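Long-range contacts in short-chain dehydrogenase/reductase SDR (Paraburkholderia phymatum, PDB 5VA8), which binds NADP and probably catalyses NADP(H)-dependent oxidation or reduction, as other members of the short-chain dehydrogenase/reductase family do: residues N145-S150 and S166-F171; L93-G98 and I125-A130; G134-G139 and A180-T185. All coordinates share one frame; numbering follows the deposited sequence. Where two conformers were deposited one is given.

Interaction 1 (N145-S150 and S166-F171); sequences NITSSS and SGLTGF. With TCE (3,3',3''-phosphanetriyltripropanoic acid), chain F; NAP (NADP nicotinamide-adenine-dinucleotide phosphate), chain E.
T147 and L168 make the apolar link between the chain just past strand 141-146 and helix 159-179. The methyl CG2 of T147 lies 4.1 Å from CD2 of L168, the two side chains crossing obliquely, and CB of N145 approaches that same CD2 at 4.2 Å. One leucine methyl thus serves N145, on the strand, and T147, just beyond it. With CG of L168 anti to the backbone N (chi1 175°), CD2 is brought to both residues; the leucine also touches M121, P124 and I125 of helix 110-138.

No direct hydrogen bond spans the two segments; a bridging water makes the polar link. It lies 2.8 Å from OG1 of T147 and donates to OG1 of T169, also at 2.8 Å, while the T169 hydroxyl additionally bonds to the carbonyl of R165 in the preceding helical turn. The amide of N145 is bonded along the sheet, to N188 through ND2 and to N95 through OD1, on the strands either side.

Ligand contacts come from the serines that follow. The S148 hydroxyl donates to O15 of the phosphane tricarboxylate at 2.7 Å and accepts from the backbone N of S150 at 3.0 Å, closing an ST turn that fixes its position. S149 OG donates to O12 of another carboxylate arm, and S161, R165 and R221 also hydrogen-bond to this ligand. Meanwhile O of T147 sits 3.4 Å from C6N of the nicotinamide ring.

This is the C-terminal edge of a parallel Rossmann-type sheet, where the first strand of a beta-alpha-beta unit opens into the cofactor and ligand pocket.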
loop_
_atom_site.group_PDB
_atom_site.type_symbol
_atom_site.label_atom_id
_atom_site.label_comp_id
_atom_site.label_asym_id
_atom_site.label_seq_id
_atom_site.Cartn_x
_atom_site.Cartn_y
_atom_site.Cartn_z
ATOM N N ASN A 145 -17.393 -7.964 1.780
ATOM C CA ASN A 145 -17.571 -7.097 2.944
ATOM C C ASN A 145 -17.644 -5.647 2.480
ATOM O O ASN A 145 -16.695 -5.139 1.878
ATOM C CB ASN A 145 -16.423 -7.267 3.937
ATOM C CG ASN A 145 -16.203 -8.711 4.314
ATOM O OD1 ASN A 145 -17.084 -9.334 4.900
ATOM N ND2 ASN A 145 -15.037 -9.251 3.977
ATOM N N ILE A 146 -18.752 -4.973 2.779
ATOM C CA ILE A 146 -18.849 -3.544 2.492
ATOM C C ILE A 146 -18.121 -2.807 3.602
ATOM O O ILE A 146 -18.519 -2.889 4.770
ATOM C CB ILE A 146 -20.311 -3.089 2.407
ATOM C CG1 ILE A 146 -21.030 -3.789 1.252
ATOM C CG2 ILE A 146 -20.384 -1.552 2.277
ATOM C CD1 ILE A 146 -22.521 -3.440 1.185
ATOM N N THR A 147 -17.044 -2.097 3.246
ATOM C CA THR A 147 -16.261 -1.392 4.255
ATOM C C THR A 147 -16.322 0.099 3.955
ATOM O O THR A 147 -17.413 0.680 4.019
ATOM C CB THR A 147 -14.823 -1.931 4.346
ATOM O OG1 THR A 147 -14.121 -1.772 3.104
ATOM C CG2 THR A 147 -14.851 -3.426 4.725
ATOM N N SER A 148 -15.194 0.716 3.599
ATOM C CA SER A 148 -15.143 2.169 3.452
ATOM C C SER A 148 -13.790 2.563 2.890
ATOM O O SER A 148 -12.789 1.887 3.133
ATOM C CB SER A 148 -15.350 2.874 4.798
ATOM O OG SER A 148 -15.268 4.285 4.628
ATOM N N SER A 149 -13.766 3.704 2.194
ATOM C CA SER A 149 -12.495 4.325 1.849
ATOM C C SER A 149 -11.664 4.651 3.088
ATOM O O SER A 149 -10.458 4.880 2.964
ATOM C CB SER A 149 -12.739 5.608 1.049
ATOM O OG SER A 149 -13.251 6.626 1.905
ATOM N N SER A 150 -12.292 4.693 4.274
ATOM C CA SER A 150 -11.588 5.009 5.518
ATOM C C SER A 150 -10.433 4.054 5.812
ATOM O O SER A 150 -9.541 4.413 6.592
ATOM C CB SER A 150 -12.567 4.985 6.697
ATOM O OG SER A 150 -12.952 3.633 6.975
ATOM N N SER A 166 -10.681 -0.970 9.504
ATOM C CA SER A 166 -9.313 -1.406 9.259
ATOM C C SER A 166 -9.015 -2.702 9.999
ATOM O O SER A 166 -8.256 -3.550 9.503
ATOM C CB SER A 166 -8.334 -0.311 9.672
ATOM O OG SER A 166 -8.460 0.819 8.816
ATOM N N GLY A 167 -9.582 -2.850 11.200
ATOM C CA GLY A 167 -9.454 -4.105 11.927
ATOM C C GLY A 167 -10.044 -5.265 11.160
ATOM O O GLY A 167 -9.424 -6.327 11.041
ATOM N N LEU A 168 -11.265 -5.093 10.655
ATOM C CA LEU A 168 -11.854 -6.144 9.826
ATOM C C LEU A 168 -10.932 -6.487 8.671
ATOM O O LEU A 168 -10.667 -7.662 8.393
ATOM C CB LEU A 168 -13.215 -5.698 9.290
ATOM C CG LEU A 168 -13.855 -6.695 8.320
ATOM C CD1 LEU A 168 -14.113 -8.017 9.037
ATOM C CD2 LEU A 168 -15.165 -6.133 7.746
ATOM N N THR A 169 -10.454 -5.455 7.969
ATOM C CA THR A 169 -9.693 -5.666 6.744
ATOM C C THR A 169 -8.414 -6.450 7.003
ATOM O O THR A 169 -8.043 -7.330 6.211
ATOM C CB THR A 169 -9.378 -4.313 6.111
ATOM O OG1 THR A 169 -10.610 -3.628 5.862
ATOM C CG2 THR A 169 -8.637 -4.498 4.789
ATOM N N GLY A 170 -7.721 -6.135 8.105
ATOM C CA GLY A 170 -6.511 -6.869 8.438
ATOM C C GLY A 170 -6.778 -8.332 8.731
ATOM O O GLY A 170 -5.974 -9.205 8.374
ATOM N N PHE A 171 -7.906 -8.623 9.387
ATOM C CA PHE A 171 -8.265 -10.018 9.628
ATOM C C PHE A 171 -8.672 -10.716 8.336
ATOM O O PHE A 171 -8.275 -11.868 8.094
ATOM C CB PHE A 171 -9.400 -10.116 10.654
ATOM C CG PHE A 171 -10.009 -11.495 10.717
ATOM C CD1 PHE A 171 -9.336 -12.528 11.340
ATOM C CD2 PHE A 171 -11.230 -11.747 10.106
ATOM C CE1 PHE A 171 -9.878 -13.818 11.368
ATOM C CE2 PHE A 171 -11.784 -13.024 10.133
ATOM C CZ PHE A 171 -11.113 -14.049 10.775
HETATM O O16 TCE F . -18.205 4.623 8.231
HETATM C C14 TCE F . -17.738 5.108 7.164
HETATM O O15 TCE F . -16.516 5.010 6.905
HETATM C C5 TCE F . -18.667 5.841 6.199
HETATM C C2 TCE F . -17.810 6.604 5.193
HETATM P P TCE F . -18.901 7.259 3.841
HETATM C C3 TCE F . -20.464 7.966 4.511
HETATM C C6 TCE F . -19.978 9.177 5.295
HETATM C C8 TCE F . -21.179 9.772 6.001
HETATM O O10 TCE F . -21.403 10.996 5.855
HETATM O O9 TCE F . -21.931 9.043 6.704
HETATM C C1 TCE F . -17.952 8.492 2.854
HETATM C C4 TCE F . -16.738 7.775 2.274
HETATM C C11 TCE F . -15.915 8.811 1.531
HETATM O O12 TCE F . -14.884 8.479 0.886
HETATM O O13 TCE F . -16.292 10.012 1.570
HETATM P PA NAP E . -28.231 3.523 4.251
HETATM O O1A NAP E . -28.689 4.036 2.946
HETATM O O2A NAP E . -28.684 4.302 5.468
HETATM O O5B NAP E . -28.727 2.001 4.343
HETATM C C5B NAP E . -28.420 1.242 5.522
HETATM C C4B NAP E . -29.251 -0.009 5.472
HETATM O O4B NAP E . -28.778 -0.919 6.487
HETATM C C3B NAP E . -30.739 0.186 5.764
HETATM O O3B NAP E . -31.490 -0.801 5.070
HETATM C C2B NAP E . -30.796 -0.050 7.270
HETATM O O2B NAP E . -32.159 -0.333 7.657
HETATM C C1B NAP E . -29.824 -1.225 7.386
HETATM N N9A NAP E . -29.222 -1.391 8.705
HETATM C C8A NAP E . -28.448 -0.480 9.373
HETATM N N7A NAP E . -27.943 -0.929 10.498
HETATM C C5A NAP E . -28.428 -2.226 10.582
HETATM C C6A NAP E . -28.272 -3.237 11.551
HETATM N N6A NAP E . -27.547 -3.093 12.665
HETATM N N1A NAP E . -28.902 -4.414 11.341
HETATM C C2A NAP E . -29.626 -4.562 10.223
HETATM N N3A NAP E . -29.845 -3.682 9.240
HETATM C C4A NAP E . -29.219 -2.525 9.484
HETATM O O3 NAP E . -26.635 3.447 4.308
HETATM P PN NAP E . -25.517 3.175 3.194
HETATM O O1N NAP E . -25.985 2.125 2.268
HETATM O O2N NAP E . -25.100 4.484 2.648
HETATM O O5D NAP E . -24.346 2.618 4.126
HETATM C C5D NAP E . -24.108 1.202 4.269
HETATM C C4D NAP E . -22.779 1.066 4.968
HETATM O O4D NAP E . -21.744 1.603 4.110
HETATM C C3D NAP E . -22.650 1.815 6.300
HETATM O O3D NAP E . -21.825 1.087 7.210
HETATM C C2D NAP E . -21.953 3.106 5.884
HETATM O O2D NAP E . -21.242 3.757 6.932
HETATM C C1D NAP E . -21.001 2.539 4.835
HETATM N N1N NAP E . -20.476 3.551 3.884
HETATM C C2N NAP E . -21.319 4.387 3.254
HETATM C C3N NAP E . -20.831 5.283 2.327
HETATM C C7N NAP E . -21.665 6.254 1.549
HETATM O O7N NAP E . -21.126 7.281 1.094
HETATM N N7N NAP E . -22.978 6.050 1.489
HETATM C C4N NAP E . -19.474 5.237 2.015
HETATM C C5N NAP E . -18.634 4.370 2.695
HETATM C C6N NAP E . -19.152 3.541 3.643
HETATM P P2B NAP E . -32.638 -0.212 9.192
HETATM O O1X NAP E . -31.980 -1.329 9.931
HETATM O O2X NAP E . -32.207 1.163 9.707
HETATM O O3X NAP E . -34.172 -0.338 9.105
HETATM O O HOH W 1 -11.671 -3.014 3.300
#

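Interaction 2 (L93-G98 and I125-A130); sequences LVNNAG and IELIRA. With NAP (NADP nicotinamide-adenine-dinucleotide phosphate), chain E.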
loop_
_atom_site.group_PDB
_atom_site.type_symbol
_atom_site.label_atom_id
_atom_site.label_comp_id
_atom_site.label_asym_id
_atom_site.label_seq_id
_atom_site.Cartn_x
_atom_site.Cartn_y
_atom_site.Cartn_z
ATOM N N LEU A 93 -22.330 -14.283 0.761
ATOM C CA LEU A 93 -22.589 -13.491 1.959
ATOM C C LEU A 93 -22.120 -12.077 1.689
ATOM O O LEU A 93 -20.952 -11.877 1.359
ATOM C CB LEU A 93 -21.849 -14.066 3.169
ATOM C CG LEU A 93 -21.789 -13.175 4.407
ATOM C CD1 LEU A 93 -23.182 -12.970 4.994
ATOM C CD2 LEU A 93 -20.849 -13.818 5.435
ATOM N N VAL A 94 -23.024 -11.101 1.812
ATOM C CA VAL A 94 -22.672 -9.686 1.698
ATOM C C VAL A 94 -22.776 -9.106 3.100
ATOM O O VAL A 94 -23.877 -8.983 3.654
ATOM C CB VAL A 94 -23.565 -8.932 0.702
ATOM C CG1 VAL A 94 -23.124 -7.456 0.599
ATOM C CG2 VAL A 94 -23.502 -9.583 -0.678
ATOM N N ASN A 95 -21.623 -8.793 3.683
ATOM C CA ASN A 95 -21.541 -8.247 5.031
ATOM C C ASN A 95 -21.708 -6.735 4.992
ATOM O O ASN A 95 -21.136 -6.050 4.138
ATOM C CB ASN A 95 -20.198 -8.602 5.669
ATOM C CG ASN A 95 -20.219 -9.934 6.408
ATOM O OD1 ASN A 95 -21.185 -10.264 7.099
ATOM N ND2 ASN A 95 -19.145 -10.704 6.264
ATOM N N ASN A 96 -22.477 -6.213 5.945
ATOM C CA ASN A 96 -22.859 -4.809 5.965
ATOM C C ASN A 96 -23.629 -4.564 7.255
ATOM O O ASN A 96 -24.272 -5.472 7.788
ATOM C CB ASN A 96 -23.723 -4.464 4.739
ATOM C CG ASN A 96 -23.978 -2.983 4.584
ATOM O OD1 ASN A 96 -23.107 -2.159 4.874
ATOM N ND2 ASN A 96 -25.163 -2.636 4.086
ATOM N N ALA A 97 -23.553 -3.332 7.741
ATOM C CA ALA A 97 -24.276 -2.858 8.918
ATOM C C ALA A 97 -24.102 -1.354 8.960
ATOM O O ALA A 97 -23.218 -0.802 8.298
ATOM C CB ALA A 97 -23.766 -3.492 10.225
ATOM N N GLY A 98 -24.946 -0.688 9.745
ATOM C CA GLY A 98 -24.805 0.749 9.887
ATOM C C GLY A 98 -23.453 1.110 10.469
ATOM O O GLY A 98 -22.911 0.397 11.314
ATOM N N ILE A 125 -17.135 -10.867 10.892
ATOM C CA ILE A 125 -16.297 -12.024 11.222
ATOM C C ILE A 125 -17.149 -13.192 11.701
ATOM O O ILE A 125 -16.939 -14.350 11.299
ATOM C CB ILE A 125 -15.236 -11.622 12.264
ATOM C CG1 ILE A 125 -14.203 -10.697 11.618
ATOM C CG2 ILE A 125 -14.529 -12.866 12.862
ATOM C CD1 ILE A 125 -13.200 -10.100 12.602
ATOM N N GLU A 126 -18.117 -12.917 12.573
ATOM C CA GLU A 126 -18.945 -14.001 13.081
ATOM C C GLU A 126 -19.849 -14.583 11.997
ATOM O O GLU A 126 -20.136 -15.788 12.024
ATOM C CB GLU A 126 -19.753 -13.512 14.281
ATOM C CG GLU A 126 -18.882 -13.308 15.525
ATOM C CD GLU A 126 -18.300 -14.610 16.062
ATOM O OE1 GLU A 126 -18.929 -15.213 16.962
ATOM O OE2 GLU A 126 -17.223 -15.038 15.585
ATOM N N LEU A 127 -20.310 -13.765 11.045
ATOM C CA LEU A 127 -21.120 -14.330 9.968
ATOM C C LEU A 127 -20.274 -15.174 9.032
ATOM O O LEU A 127 -20.754 -16.193 8.518
ATOM C CB LEU A 127 -21.843 -13.225 9.196
ATOM C CG LEU A 127 -23.061 -12.674 9.953
ATOM C CD1 LEU A 127 -23.574 -11.365 9.343
ATOM C CD2 LEU A 127 -24.167 -13.723 9.985
ATOM N N ILE A 128 -19.019 -14.778 8.796
ATOM C CA ILE A 128 -18.114 -15.657 8.057
ATOM C C ILE A 128 -17.932 -16.969 8.805
ATOM O O ILE A 128 -18.051 -18.052 8.226
ATOM C CB ILE A 128 -16.768 -14.964 7.793
ATOM C CG1 ILE A 128 -16.987 -13.815 6.807
ATOM C CG2 ILE A 128 -15.754 -15.974 7.258
ATOM C CD1 ILE A 128 -15.810 -12.885 6.649
ATOM N N ARG A 129 -17.666 -16.896 10.111
ATOM C CA ARG A 129 -17.443 -18.129 10.864
ATOM C C ARG A 129 -18.657 -19.047 10.785
ATOM O O ARG A 129 -18.513 -20.278 10.700
ATOM C CB ARG A 129 -17.098 -17.804 12.320
ATOM C CG ARG A 129 -16.652 -19.025 13.101
ATOM C CD ARG A 129 -16.119 -18.673 14.477
ATOM N NE ARG A 129 -17.143 -18.120 15.359
ATOM C CZ ARG A 129 -18.049 -18.849 16.008
ATOM N NH1 ARG A 129 -18.078 -20.170 15.867
ATOM N NH2 ARG A 129 -18.930 -18.253 16.806
ATOM N N ALA A 130 -19.863 -18.471 10.773
ATOM C CA ALA A 130 -21.074 -19.285 10.765
ATOM C C ALA A 130 -21.426 -19.853 9.393
ATOM O O ALA A 130 -22.239 -20.785 9.324
ATOM C CB ALA A 130 -22.251 -18.460 11.280
HETATM P PA NAP E . -28.231 3.523 4.251
HETATM O O1A NAP E . -28.689 4.036 2.946
HETATM O O2A NAP E . -28.684 4.302 5.468
HETATM O O5B NAP E . -28.727 2.001 4.343
HETATM C C5B NAP E . -28.420 1.242 5.522
HETATM C C4B NAP E . -29.251 -0.009 5.472
HETATM O O4B NAP E . -28.778 -0.919 6.487
HETATM C C3B NAP E . -30.739 0.186 5.764
HETATM O O3B NAP E . -31.490 -0.801 5.070
HETATM C C2B NAP E . -30.796 -0.050 7.270
HETATM O O2B NAP E . -32.159 -0.333 7.657
HETATM C C1B NAP E . -29.824 -1.225 7.386
HETATM N N9A NAP E . -29.222 -1.391 8.705
HETATM C C8A NAP E . -28.448 -0.480 9.373
HETATM N N7A NAP E . -27.943 -0.929 10.498
HETATM C C5A NAP E . -28.428 -2.226 10.582
HETATM C C6A NAP E . -28.272 -3.237 11.551
HETATM N N6A NAP E . -27.547 -3.093 12.665
HETATM N N1A NAP E . -28.902 -4.414 11.341
HETATM C C2A NAP E . -29.626 -4.562 10.223
HETATM N N3A NAP E . -29.845 -3.682 9.240
HETATM C C4A NAP E . -29.219 -2.525 9.484
HETATM O O3 NAP E . -26.635 3.447 4.308
HETATM P PN NAP E . -25.517 3.175 3.194
HETATM O O1N NAP E . -25.985 2.125 2.268
HETATM O O2N NAP E . -25.100 4.484 2.648
HETATM O O5D NAP E . -24.346 2.618 4.126
HETATM C C5D NAP E . -24.108 1.202 4.269
HETATM C C4D NAP E . -22.779 1.066 4.968
HETATM O O4D NAP E . -21.744 1.603 4.110
HETATM C C3D NAP E . -22.650 1.815 6.300
HETATM O O3D NAP E . -21.825 1.087 7.210
HETATM C C2D NAP E . -21.953 3.106 5.884
HETATM O O2D NAP E . -21.242 3.757 6.932
HETATM C C1D NAP E . -21.001 2.539 4.835
HETATM N N1N NAP E . -20.476 3.551 3.884
HETATM C C2N NAP E . -21.319 4.387 3.254
HETATM C C3N NAP E . -20.831 5.283 2.327
HETATM C C7N NAP E . -21.665 6.254 1.549
HETATM O O7N NAP E . -21.126 7.281 1.094
HETATM N N7N NAP E . -22.978 6.050 1.489
HETATM C C4N NAP E . -19.474 5.237 2.015
HETATM C C5N NAP E . -18.634 4.370 2.695
HETATM C C6N NAP E . -19.152 3.541 3.643
HETATM P P2B NAP E . -32.638 -0.212 9.192
HETATM O O1X NAP E . -31.980 -1.329 9.931
HETATM O O2X NAP E . -32.207 1.163 9.707
HETATM O O3X NAP E . -34.172 -0.338 9.105
#
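With its CG anti to the backbone N (chi1 167°), L93 sends CD2 from strand 92-95 to the backbone of helix 110-138, 3.9 Å from both C of L127 and N of I128. L127 takes the alternative setting, CG anti to its carbonyl carbon (chi1 -77°), which carries its branch past N95, the two side chains running in opposite directions.

L93 CD2 also meets CB of L127 at 3.9 Å and CG1 of I128 at 4.1 Å, so a single methyl fills the angle between two successive helix residues. The N95 amide divides its contacts: OD1 lies 3.5 Å from CD1 of L127, and ND2 lies 3.8 Å from CG1 of I128, whose side chain it crosses at about a right angle. This buried amide is not left to apolar neighbours, because ND2 donates to N145 and, weakly, to the carbonyl of P124. Beyond the strand, the chain turns to the cofactor, and O of A97 accepts from O3D of the nicotinamide ribose at 2.6 Å.

The axes of 93-95 and 125-130 approach to 9.5 Å and run nearly antiparallel (167°). Strand 141-146 flanks strand 92-95 and touches I128 through V143, helix 159-179 packs on I125 and I128, and helix 77-86 meets L127 through R80.

Interaction 3 (G134-G139 and A180-T185); sequences GMISRG and APNGVT
A Schellman motif ends helix 110-138 at G139, and the loop leading into strand 184-191 packs against this helix end. I136 and N182 meet along their side chains: CG2 of I136 lies 3.7 Å from CG of N182, and CG1 of I136 lies 3.9 Å from both CB and ND2 of N182, the two side chains crossing at a slant. N182 holds its CG anti to the carbonyl carbon (chi1 -51°), which lays the amide alongside the I136 branches. Its OD1 accepts from a water that also donates to O of I136, while ND2 bonds to the carbonyl of V179.

Deeper in, CG2 of V184 rests 3.8 Å from CB of M135, whose extended chain then leads away toward V143 of strand 141-146.

At the outer margin the backbones touch. CA of G139 makes a CA-H...O contact of 3.3 Å with O of N182. Both glycines, G139 and G183, have positive phi, and the backbones come close enough for O of G139 to lie 3.6 Å from CA of G183.

Such a glycine-terminated helix, followed after a two-residue turn by strand 141-146, is a helix-to-strand connection at the N-terminal edge of the Rossmann-type sheet, here packed beside the loop that starts the adjacent strand.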
loop_
_atom_site.group_PDB
_atom_site.type_symbol
_atom_site.label_atom_id
_atom_site.label_comp_id
_atom_site.label_asym_id
_atom_site.label_seq_id
_atom_site.Cartn_x
_atom_site.Cartn_y
_atom_site.Cartn_z
ATOM N N GLY A 134 -20.018 -24.465 5.319
ATOM C CA GLY A 134 -20.869 -24.919 4.233
ATOM C C GLY A 134 -20.328 -24.540 2.872
ATOM O O GLY A 134 -20.390 -25.331 1.928
ATOM N N MET A 135 -19.790 -23.324 2.743
ATOM C CA MET A 135 -19.195 -22.935 1.467
ATOM C C MET A 135 -18.047 -23.865 1.103
ATOM O O MET A 135 -17.932 -24.311 -0.044
ATOM C CB MET A 135 -18.702 -21.488 1.533
ATOM C CG MET A 135 -19.820 -20.461 1.679
ATOM S SD MET A 135 -19.117 -18.797 1.722
ATOM C CE MET A 135 -20.617 -17.820 1.939
ATOM N N ILE A 136 -17.172 -24.144 2.069
ATOM C CA ILE A 136 -16.047 -25.043 1.818
ATOM C C ILE A 136 -16.553 -26.417 1.396
ATOM O O ILE A 136 -16.042 -27.021 0.443
ATOM C CB ILE A 136 -15.152 -25.111 3.069
ATOM C CG1 ILE A 136 -14.363 -23.809 3.221
ATOM C CG2 ILE A 136 -14.237 -26.342 3.035
ATOM C CD1 ILE A 136 -13.583 -23.728 4.516
ATOM N N SER A 137 -17.596 -26.906 2.066
ATOM C CA SER A 137 -18.112 -28.240 1.778
ATOM C C SER A 137 -18.666 -28.344 0.361
ATOM O O SER A 137 -18.683 -29.440 -0.219
ATOM C CB SER A 137 -19.187 -28.608 2.805
ATOM O OG SER A 137 -20.448 -28.040 2.486
ATOM N N ARG A 138 -19.123 -27.234 -0.215
ATOM C CA ARG A 138 -19.652 -27.221 -1.569
ATOM C C ARG A 138 -18.619 -26.807 -2.604
ATOM O O ARG A 138 -18.911 -26.847 -3.802
ATOM C CB ARG A 138 -20.880 -26.306 -1.643
ATOM C CG ARG A 138 -22.079 -26.896 -0.897
ATOM C CD ARG A 138 -23.297 -25.982 -0.946
ATOM N NE ARG A 138 -23.076 -24.732 -0.225
ATOM C CZ ARG A 138 -23.343 -24.542 1.068
ATOM N NH1 ARG A 138 -23.850 -25.527 1.805
ATOM N NH2 ARG A 138 -23.099 -23.358 1.620
ATOM N N GLY A 139 -17.419 -26.422 -2.176
ATOM C CA GLY A 139 -16.393 -26.016 -3.115
ATOM C C GLY A 139 -16.673 -24.717 -3.829
ATOM O O GLY A 139 -16.085 -24.463 -4.881
ATOM N N ALA A 180 -9.028 -19.996 0.479
ATOM C CA ALA A 180 -8.975 -19.989 -0.980
ATOM C C ALA A 180 -8.805 -21.366 -1.625
ATOM O O ALA A 180 -9.286 -21.530 -2.762
ATOM C CB ALA A 180 -7.850 -19.049 -1.451
ATOM N N PRO A 181 -8.157 -22.365 -1.007
ATOM C CA PRO A 181 -8.041 -23.669 -1.684
ATOM C C PRO A 181 -9.371 -24.337 -1.965
ATOM O O PRO A 181 -9.417 -25.269 -2.783
ATOM C CB PRO A 181 -7.204 -24.498 -0.699
ATOM C CG PRO A 181 -6.374 -23.494 0.009
ATOM C CD PRO A 181 -7.270 -22.305 0.174
ATOM N N ASN A 182 -10.448 -23.891 -1.315
ATOM C CA ASN A 182 -11.748 -24.552 -1.352
ATOM C C ASN A 182 -12.752 -23.843 -2.254
ATOM O O ASN A 182 -13.958 -24.056 -2.109
ATOM C CB ASN A 182 -12.309 -24.658 0.062
ATOM C CG ASN A 182 -11.316 -25.258 1.021
ATOM O OD1 ASN A 182 -11.047 -26.456 0.966
ATOM N ND2 ASN A 182 -10.754 -24.429 1.904
ATOM N N GLY A 183 -12.291 -23.010 -3.176
ATOM C CA GLY A 183 -13.218 -22.394 -4.105
ATOM C C GLY A 183 -14.010 -21.250 -3.519
ATOM O O GLY A 183 -15.022 -20.846 -4.109
ATOM N N VAL A 184 -13.581 -20.726 -2.377
ATOM C CA VAL A 184 -14.225 -19.602 -1.706
ATOM C C VAL A 184 -13.346 -18.377 -1.898
ATOM O O VAL A 184 -12.116 -18.458 -1.761
ATOM C CB VAL A 184 -14.424 -19.895 -0.208
ATOM C CG1 VAL A 184 -15.067 -18.708 0.505
ATOM C CG2 VAL A 184 -15.254 -21.155 -0.037
ATOM N N THR A 185 -13.963 -17.244 -2.223
ATOM C CA THR A 185 -13.243 -15.979 -2.237
ATOM C C THR A 185 -13.866 -15.038 -1.221
ATOM O O THR A 185 -15.059 -15.128 -0.914
ATOM C CB THR A 185 -13.255 -15.302 -3.607
ATOM O OG1 THR A 185 -14.589 -14.870 -3.904
ATOM C CG2 THR A 185 -12.758 -16.264 -4.692
HETATM O O HOH W 2 -13.358 -27.733 -0.386
#

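Overall arrangement
Interactions 1 and 2 are buried, whereas interaction 3 is only partly so, at the outer end of the fold. The two inner contacts join neighbouring strands to helices and meet directly, through an amide link from strand to strand and through I125, which packs on L168 and F171. Both also reach NADP, at the ends of the two strands and in the chain just beyond. Interactions 2 and 3 share helix 110-138, and CE of M135 comes close to L93. Chemistry follows place: interaction 2 sets a leucine and an amide against a helix, interaction 1 adds a bridging water and ligand-binding serines, and interaction 3 combines glycine backbone contacts, a water-bridged asparagine and apolar packing of I136, M135 and V184.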